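Local coordinates for protein prolyl oligopeptidase (Novosphingobium capsulatum, PDB 1YR2) that probably hydrolyses oligopeptides on the carboxyl side of proline, and to a lesser extent alanine, as a serine peptidase of the S9A family, at residues Val641-Ala655 and Leu673-Ile687. Residues are numbered along the deposited sequence; the frame is centred on the assembly and turned at random.
Sequences VRSGVDYPAILVTTA and LQTAAIGPKPHLIRI. With GOL (glycerol), chain B.
I650 to T654 pair in parallel with H683 to I687, the strand axes 4.5 Å apart and inclined by 22°, through five backbone hydrogen bonds, the first from I650 N to P682 O and the last from T654 N to R686 O. This is the last strand pair of the alpha/beta-hydrolase sheet, a beta-alpha-beta crossover whose helix 664-675 covers V652 and I685. On that face the CD1 methyls of I650 and L673 meet at 3.8 Å, the two side chains crossing at about a right angle. On the other face L651 CD1 rests on L684 CB, 3.8 Å away.

Ahead of the strands, the Y647 ring packs against I678 and L673. I678 CD1 sits over one face, 4.3 Å from the ring centroid, while I678 CG2 touches Y647 CD1 at 3.6 Å. With CG1 held between its backbone N and carbonyl carbon (chi1 52°), I678 presents both branches to the ring. L673 CD2 approaches Y647 CD2 at 4.1 Å. The Y647 hydroxyl accepts from R642 N and also bonds N586. With the ring cut back to an alanine, I678 and L673 would probably lose the surface they pack on, and R642 N its acceptor.

The H683 ring lies with K681 O over its centre and P648 O near its plane; NE2 reaches that oxygen at 2.8 Å, but the bond is bent to 126° and weak. Y647 N donates almost straight to I678 O, and a water bridges I678 O, Y647 O and K681 N. Apolar I650, L673, Y647 and I678 thus pack together while main-chain polar groups tie the segment leading into strand 649-654 to loop 676-682, although R642 O, buried against I678 CG2, finds no partner.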
ATOM      1  N   VAL A 641      13.040   5.044  30.004  1.00 14.70           N
ATOM      2  CA  VAL A 641      14.075   6.059  29.777  1.00 15.09           C
ATOM      3  C   VAL A 641      15.185   5.907  30.852  1.00 15.88           C
ATOM      4  O   VAL A 641      14.893   5.808  32.042  1.00 15.68           O
ATOM      5  CB  VAL A 641      13.448   7.479  29.782  1.00 14.60           C
ATOM      6  CG1 VAL A 641      14.479   8.563  29.505  1.00 17.04           C
ATOM      7  CG2 VAL A 641      12.390   7.588  28.763  1.00 14.68           C
ATOM      8  N   ARG A 642      16.445   5.909  30.422  1.00 16.43           N
ATOM      9  CA  ARG A 642      17.601   5.591  31.279  1.00 17.98           C
ATOM     10  C   ARG A 642      18.484   6.774  31.553  1.00 19.47           C
ATOM     11  O   ARG A 642      19.274   7.195  30.680  1.00 20.11           O
ATOM     12  CB  ARG A 642      18.488   4.561  30.602  1.00 18.04           C
ATOM     13  CG  ARG A 642      17.774   3.283  30.271  1.00 19.78           C
ATOM     14  CD  ARG A 642      18.451   2.540  29.184  1.00 23.72           C
ATOM     15  NE  ARG A 642      19.836   2.310  29.537  1.00 23.92           N
ATOM     16  CZ  ARG A 642      20.762   1.851  28.696  1.00 24.95           C
ATOM     17  NH1 ARG A 642      20.472   1.584  27.419  1.00 20.51           N
ATOM     18  NH2 ARG A 642      22.002   1.683  29.141  1.00 23.83           N
ATOM     19  N   SER A 643      18.451   7.307  32.757  1.00 20.14           N
ATOM     20  CA  SER A 643      19.324   8.450  33.005  1.00 20.27           C
ATOM     21  C   SER A 643      20.787   8.030  33.129  1.00 18.98           C
ATOM     22  O   SER A 643      21.123   6.879  33.413  1.00 18.33           O
ATOM     23  CB  SER A 643      18.825   9.286  34.176  1.00 22.35           C
ATOM     24  OG  SER A 643      18.849   8.481  35.342  1.00 24.82           O
ATOM     25  N   GLY A 644      21.652   8.978  32.838  1.00 17.49           N
ATOM     26  CA  GLY A 644      23.078   8.776  32.843  1.00 18.25           C
ATOM     27  C   GLY A 644      23.683   8.339  31.525  1.00 18.50           C
ATOM     28  O   GLY A 644      24.872   8.161  31.447  1.00 19.09           O
ATOM     29  N   VAL A 645      22.856   8.187  30.493  1.00 17.44           N
ATOM     30  CA  VAL A 645      23.271   7.633  29.219  1.00 18.16           C
ATOM     31  C   VAL A 645      22.951   8.694  28.168  1.00 16.38           C
ATOM     32  O   VAL A 645      21.861   9.220  28.197  1.00 16.09           O
ATOM     33  CB  VAL A 645      22.429   6.333  29.013  1.00 18.42           C
ATOM     34  CG1 VAL A 645      22.457   5.856  27.636  1.00 21.43           C
ATOM     35  CG2 VAL A 645      22.947   5.228  29.995  1.00 21.13           C
ATOM     36  N   ASP A 646      23.874   8.998  27.253  1.00 15.86           N
ATOM     37  CA  ASP A 646      23.597   9.938  26.166  1.00 15.28           C
ATOM     38  C   ASP A 646      22.644   9.328  25.102  1.00 14.13           C
ATOM     39  O   ASP A 646      22.931   8.291  24.487  1.00 13.69           O
ATOM     40  CB  ASP A 646      24.878  10.420  25.477  1.00 15.91           C
ATOM     41  CG  ASP A 646      25.737  11.353  26.370  1.00 19.05           C
ATOM     42  OD1 ASP A 646      25.245  12.017  27.311  1.00 20.64           O
ATOM     43  OD2 ASP A 646      26.942  11.485  26.165  1.00 24.77           O
ATOM     44  N   TYR A 647      21.527  10.008  24.887  1.00 12.88           N
ATOM     45  CA  TYR A 647      20.517   9.582  23.942  1.00 12.22           C
ATOM     46  C   TYR A 647      20.772  10.265  22.602  1.00 12.56           C
ATOM     47  O   TYR A 647      21.365  11.335  22.535  1.00 12.67           O
ATOM     48  CB  TYR A 647      19.101   9.951  24.457  1.00 12.35           C
ATOM     49  CG  TYR A 647      18.438   8.832  25.273  1.00 12.55           C
ATOM     50  CD1 TYR A 647      19.134   8.157  26.294  1.00 12.80           C
ATOM     51  CD2 TYR A 647      17.157   8.427  25.002  1.00 12.54           C
ATOM     52  CE1 TYR A 647      18.537   7.155  27.019  1.00 12.66           C
ATOM     53  CE2 TYR A 647      16.544   7.384  25.736  1.00 11.46           C
ATOM     54  CZ  TYR A 647      17.223   6.798  26.748  1.00 11.95           C
ATOM     55  OH  TYR A 647      16.628   5.762  27.409  1.00 12.41           O
ATOM     56  N   PRO A 648      20.248   9.680  21.543  1.00 12.60           N
ATOM     57  CA  PRO A 648      20.249  10.352  20.255  1.00 12.52           C
ATOM     58  C   PRO A 648      19.435  11.649  20.304  1.00 12.40           C
ATOM     59  O   PRO A 648      18.657  11.920  21.240  1.00 13.83           O
ATOM     60  CB  PRO A 648      19.559   9.354  19.326  1.00 12.49           C
ATOM     61  CG  PRO A 648      19.171   8.203  20.124  1.00 14.38           C
ATOM     62  CD  PRO A 648      19.524   8.393  21.520  1.00 11.05           C
ATOM     63  N   ALA A 649      19.611  12.445  19.277  1.00 11.28           N
ATOM     64  CA  ALA A 649      18.653  13.546  19.025  1.00 11.56           C
ATOM     65  C   ALA A 649      17.327  12.885  18.670  1.00 11.06           C
ATOM     66  O   ALA A 649      17.308  11.919  17.914  1.00 12.68           O
ATOM     67  CB  ALA A 649      19.131  14.417  17.895  1.00 11.32           C
ATOM     68  N   ILE A 650      16.216  13.413  19.182  1.00 10.94           N
ATOM     69  CA  ILE A 650      14.922  12.808  19.008  1.00 10.62           C
ATOM     70  C   ILE A 650      13.904  13.872  18.696  1.00 12.28           C
ATOM     71  O   ILE A 650      13.861  14.900  19.387  1.00 13.28           O
ATOM     72  CB  ILE A 650      14.468  12.053  20.291  1.00 10.85           C
ATOM     73  CG1 ILE A 650      15.430  10.927  20.654  1.00 11.83           C
ATOM     74  CG2 ILE A 650      13.053  11.498  20.121  1.00 11.50           C
ATOM     75  CD1 ILE A 650      15.169  10.285  22.013  1.00 12.98           C
ATOM     76  N   LEU A 651      13.137  13.661  17.626  1.00 11.85           N
ATOM     77  CA  LEU A 651      12.052  14.566  17.257  1.00 11.45           C
ATOM     78  C   LEU A 651      10.805  13.704  17.214  1.00 11.54           C
ATOM     79  O   LEU A 651      10.545  12.963  16.233  1.00 11.98           O
ATOM     80  CB  LEU A 651      12.321  15.230  15.904  1.00 11.60           C
ATOM     81  CG  LEU A 651      11.318  16.253  15.375  1.00 13.67           C
ATOM     82  CD1 LEU A 651      11.202  17.389  16.354  1.00 13.31           C
ATOM     83  CD2 LEU A 651      11.740  16.708  13.985  1.00 14.08           C
ATOM     84  N   VAL A 652      10.048  13.791  18.295  1.00 10.78           N
ATOM     85  CA  VAL A 652       8.742  13.175  18.407  1.00 12.38           C
ATOM     86  C   VAL A 652       7.719  13.979  17.570  1.00 12.51           C
ATOM     87  O   VAL A 652       7.713  15.217  17.596  1.00 13.80           O
ATOM     88  CB  VAL A 652       8.319  13.131  19.871  1.00 10.88           C
ATOM     89  CG1 VAL A 652       6.964  12.460  20.043  1.00 13.02           C
ATOM     90  CG2 VAL A 652       9.458  12.531  20.740  1.00 12.55           C
ATOM     91  N   THR A 653       6.877  13.320  16.792  1.00 14.08           N
ATOM     92  CA  THR A 653       5.850  14.078  16.023  1.00 14.19           C
ATOM     93  C   THR A 653       4.475  13.539  16.260  1.00 14.83           C
ATOM     94  O   THR A 653       4.274  12.311  16.362  1.00 13.47           O
ATOM     95  CB  THR A 653       6.126  14.069  14.502  1.00 15.23           C
ATOM     96  OG1 THR A 653       6.084  12.717  14.054  1.00 13.72           O
ATOM     97  CG2 THR A 653       7.528  14.557  14.153  1.00 14.82           C
ATOM     98  N   THR A 654       3.510  14.446  16.360  1.00 14.63           N
ATOM     99  CA  THR A 654       2.097  14.059  16.493  1.00 15.36           C
ATOM    100  C   THR A 654       1.267  15.316  16.287  1.00 15.86           C
ATOM    101  O   THR A 654       1.802  16.407  16.407  1.00 14.86           O
ATOM    102  CB  THR A 654       1.782  13.453  17.905  1.00 15.63           C
ATOM    103  OG1 THR A 654       0.378  13.245  18.070  1.00 15.50           O
ATOM    104  CG2 THR A 654       2.111  14.454  19.035  1.00 15.17           C
ATOM    105  N   ALA A 655      -0.013  15.162  15.952  1.00 16.44           N
ATOM    106  CA  ALA A 655      -0.953  16.282  16.031  1.00 16.75           C
ATOM    107  C   ALA A 655      -1.418  16.379  17.474  1.00 17.50           C
ATOM    108  O   ALA A 655      -1.141  15.470  18.277  1.00 17.51           O
ATOM    109  CB  ALA A 655      -2.144  16.076  15.104  1.00 17.83           C
ATOM    110  N   LEU A 673      11.695  12.323  28.503  1.00 12.34           N
ATOM    111  CA  LEU A 673      13.003  12.560  27.890  1.00 12.67           C
ATOM    112  C   LEU A 673      13.605  13.914  28.305  1.00 12.62           C
ATOM    113  O   LEU A 673      14.795  13.983  28.553  1.00 12.14           O
ATOM    114  CB  LEU A 673      12.889  12.610  26.348  1.00 13.82           C
ATOM    115  CG  LEU A 673      12.500  11.352  25.605  1.00 13.37           C
ATOM    116  CD1 LEU A 673      12.377  11.636  24.160  1.00 14.77           C
ATOM    117  CD2 LEU A 673      13.529  10.234  25.807  1.00 12.51           C
ATOM    118  N   GLN A 674      12.801  14.986  28.323  1.00 11.84           N
ATOM    119  CA  GLN A 674      13.308  16.335  28.622  1.00 12.25           C
ATOM    120  C   GLN A 674      13.683  16.458  30.111  1.00 13.52           C
ATOM    121  O   GLN A 674      14.599  17.167  30.462  1.00 12.79           O
ATOM    122  CB  GLN A 674      12.313  17.431  28.266  1.00 12.59           C
ATOM    123  CG  GLN A 674      12.201  17.696  26.773  1.00 11.50           C
ATOM    124  CD  GLN A 674      11.174  18.715  26.389  1.00 13.46           C
ATOM    125  OE1 GLN A 674      10.450  19.284  27.256  1.00 14.16           O
ATOM    126  NE2 GLN A 674      11.058  18.941  25.053  1.00  9.88           N
ATOM    127  N   THR A 675      12.988  15.712  30.961  1.00 14.32           N
ATOM    128  CA  THR A 675      13.287  15.657  32.385  1.00 14.93           C
ATOM    129  C   THR A 675      14.498  14.783  32.747  1.00 14.65           C
ATOM    130  O   THR A 675      15.150  15.030  33.758  1.00 14.01           O
ATOM    131  CB  THR A 675      12.087  15.123  33.100  1.00 15.52           C
ATOM    132  OG1 THR A 675      10.991  16.008  32.847  1.00 16.58           O
ATOM    133  CG2 THR A 675      12.293  15.095  34.671  1.00 17.67           C
ATOM    134  N   ALA A 676      14.766  13.740  31.969  1.00 15.35           N
ATOM    135  CA  ALA A 676      15.854  12.823  32.252  1.00 14.52           C
ATOM    136  C   ALA A 676      17.216  13.423  31.960  1.00 14.89           C
ATOM    137  O   ALA A 676      17.332  14.326  31.174  1.00 14.85           O
ATOM    138  CB  ALA A 676      15.698  11.507  31.470  1.00 14.25           C
ATOM    139  N   ALA A 677      18.241  12.862  32.604  1.00 14.59           N
ATOM    140  CA  ALA A 677      19.643  13.207  32.349  1.00 15.27           C
ATOM    141  C   ALA A 677      20.255  12.332  31.232  1.00 15.02           C
ATOM    142  O   ALA A 677      20.894  11.314  31.499  1.00 15.84           O
ATOM    143  CB  ALA A 677      20.424  13.048  33.657  1.00 16.20           C
ATOM    144  N   ILE A 678      20.006  12.716  29.983  1.00 14.81           N
ATOM    145  CA  ILE A 678      20.297  11.860  28.825  1.00 14.56           C
ATOM    146  C   ILE A 678      21.089  12.622  27.766  1.00 14.85           C
ATOM    147  O   ILE A 678      20.972  12.390  26.548  1.00 14.08           O
ATOM    148  CB  ILE A 678      19.008  11.236  28.240  1.00 14.60           C
ATOM    149  CG1 ILE A 678      17.938  12.294  27.944  1.00 15.11           C
ATOM    150  CG2 ILE A 678      18.504  10.142  29.206  1.00 15.72           C
ATOM    151  CD1 ILE A 678      16.758  11.740  27.209  1.00 16.02           C
ATOM    152  N   GLY A 679      21.896  13.552  28.251  1.00 14.04           N
ATOM    153  CA  GLY A 679      22.841  14.217  27.402  1.00 14.42           C
ATOM    154  C   GLY A 679      22.284  15.438  26.694  1.00 14.55           C
ATOM    155  O   GLY A 679      21.132  15.846  26.892  1.00 15.36           O
ATOM    156  N   PRO A 680      23.150  16.045  25.909  1.00 15.02           N
ATOM    157  CA  PRO A 680      22.912  17.391  25.373  1.00 15.24           C
ATOM    158  C   PRO A 680      22.152  17.491  24.047  1.00 15.20           C
ATOM    159  O   PRO A 680      21.825  18.611  23.666  1.00 14.76           O
ATOM    160  CB  PRO A 680      24.335  17.926  25.212  1.00 15.47           C
ATOM    161  CG  PRO A 680      25.118  16.666  24.787  1.00 15.63           C
ATOM    162  CD  PRO A 680      24.511  15.560  25.587  1.00 15.38           C
ATOM    163  N   LYS A 681      21.856  16.376  23.373  1.00 14.52           N
ATOM    164  CA  LYS A 681      21.182  16.418  22.076  1.00 14.76           C
ATOM    165  C   LYS A 681      19.713  16.824  22.276  1.00 14.26           C
ATOM    166  O   LYS A 681      19.125  16.548  23.317  1.00 14.53           O
ATOM    167  CB  LYS A 681      21.341  15.069  21.321  1.00 15.40           C
ATOM    168  CG  LYS A 681      22.815  14.869  20.805  1.00 17.87           C
ATOM    169  CD  LYS A 681      22.992  13.560  20.055  1.00 23.11           C
ATOM    170  CE  LYS A 681      24.405  13.344  19.460  1.00 25.72           C
ATOM    171  NZ  LYS A 681      24.247  12.150  18.516  1.00 29.55           N
ATOM    172  N   PRO A 682      19.129  17.521  21.315  1.00 13.54           N
ATOM    173  CA  PRO A 682      17.731  17.991  21.441  1.00 13.23           C
ATOM    174  C   PRO A 682      16.735  16.821  21.526  1.00 13.88           C
ATOM    175  O   PRO A 682      16.838  15.907  20.704  1.00 14.40           O
ATOM    176  CB  PRO A 682      17.475  18.703  20.125  1.00 12.63           C
ATOM    177  CG  PRO A 682      18.772  18.847  19.449  1.00 15.22           C
ATOM    178  CD  PRO A 682      19.721  17.852  20.012  1.00 14.05           C
ATOM    179  N   HIS A 683      15.796  16.875  22.468  1.00 12.67           N
ATOM    180  CA  HIS A 683      14.740  15.897  22.626  1.00 12.88           C
ATOM    181  C   HIS A 683      13.436  16.686  22.584  1.00 13.93           C
ATOM    182  O   HIS A 683      13.031  17.327  23.572  1.00 15.25           O
ATOM    183  CB  HIS A 683      14.969  15.184  23.950  1.00 12.73           C
ATOM    184  CG  HIS A 683      16.293  14.476  24.003  1.00 12.52           C
ATOM    185  ND1 HIS A 683      17.114  14.471  25.110  1.00 13.32           N
ATOM    186  CD2 HIS A 683      16.969  13.815  23.029  1.00 14.87           C
ATOM    187  CE1 HIS A 683      18.211  13.782  24.830  1.00 17.93           C
ATOM    188  NE2 HIS A 683      18.150  13.373  23.575  1.00 13.82           N
ATOM    189  N   LEU A 684      12.836  16.713  21.388  1.00 12.90           N
ATOM    190  CA  LEU A 684      11.857  17.709  21.030  1.00 12.98           C
ATOM    191  C   LEU A 684      10.586  17.067  20.562  1.00 13.55           C
ATOM    192  O   LEU A 684      10.610  15.936  20.128  1.00 14.49           O
ATOM    193  CB  LEU A 684      12.334  18.573  19.838  1.00 12.87           C
ATOM    194  CG  LEU A 684      13.653  19.327  20.034  1.00 12.98           C
ATOM    195  CD1 LEU A 684      14.011  20.112  18.741  1.00 16.47           C
ATOM    196  CD2 LEU A 684      13.585  20.238  21.207  1.00 15.94           C
ATOM    197  N   ILE A 685       9.479  17.812  20.651  1.00 12.91           N
ATOM    198  CA  ILE A 685       8.227  17.320  20.098  1.00 13.31           C
ATOM    199  C   ILE A 685       7.674  18.348  19.123  1.00 14.88           C
ATOM    200  O   ILE A 685       7.498  19.501  19.481  1.00 12.54           O
ATOM    201  CB  ILE A 685       7.187  16.913  21.211  1.00 12.67           C
ATOM    202  CG1 ILE A 685       5.945  16.299  20.568  1.00 12.52           C
ATOM    203  CG2 ILE A 685       6.796  18.145  22.068  1.00 13.92           C
ATOM    204  CD1 ILE A 685       4.918  15.797  21.540  1.00 13.03           C
ATOM    205  N   ARG A 686       7.388  17.915  17.898  1.00 14.02           N
ATOM    206  CA  ARG A 686       6.760  18.769  16.889  1.00 14.70           C
ATOM    207  C   ARG A 686       5.283  18.431  16.882  1.00 14.91           C
ATOM    208  O   ARG A 686       4.902  17.303  16.575  1.00 15.08           O
ATOM    209  CB  ARG A 686       7.374  18.517  15.525  1.00 14.53           C
ATOM    210  CG  ARG A 686       6.816  19.370  14.387  1.00 15.32           C
ATOM    211  CD  ARG A 686       7.252  18.841  13.043  1.00 16.63           C
ATOM    212  NE  ARG A 686       6.921  19.771  11.971  1.00 17.14           N
ATOM    213  CZ  ARG A 686       5.705  19.911  11.424  1.00 18.75           C
ATOM    214  NH1 ARG A 686       4.691  19.158  11.817  1.00 18.64           N
ATOM    215  NH2 ARG A 686       5.504  20.792  10.449  1.00 15.49           N
ATOM    216  N   ILE A 687       4.470  19.389  17.257  1.00 16.29           N
ATOM    217  CA  ILE A 687       3.053  19.167  17.422  1.00 18.48           C
ATOM    218  C   ILE A 687       2.287  19.963  16.354  1.00 20.61           C
ATOM    219  O   ILE A 687       2.340  21.205  16.342  1.00 20.95           O
ATOM    220  CB  ILE A 687       2.600  19.562  18.814  1.00 18.35           C
ATOM    221  CG1 ILE A 687       3.445  18.884  19.904  1.00 18.64           C
ATOM    222  CG2 ILE A 687       1.160  19.121  18.983  1.00 19.97           C
ATOM    223  CD1 ILE A 687       3.231  19.433  21.313  1.00 19.66           C
TER
HETATM  224  C1  GOL B 750      24.684   7.651  19.819  1.00 53.02           C
HETATM  225  O1  GOL B 750      25.953   7.349  20.358  1.00 59.18           O
HETATM  226  C2  GOL B 750      24.081   8.852  20.528  1.00 52.41           C
HETATM  227  O2  GOL B 750      23.471   9.634  19.522  1.00 49.66           O
HETATM  228  C3  GOL B 750      25.145   9.709  21.240  1.00 52.67           C
HETATM  229  O3  GOL B 750      24.664  11.023  21.455  1.00 49.17           O
HETATM  230  O   HOH W   1      21.943  13.483  24.216  1.00 25.48           O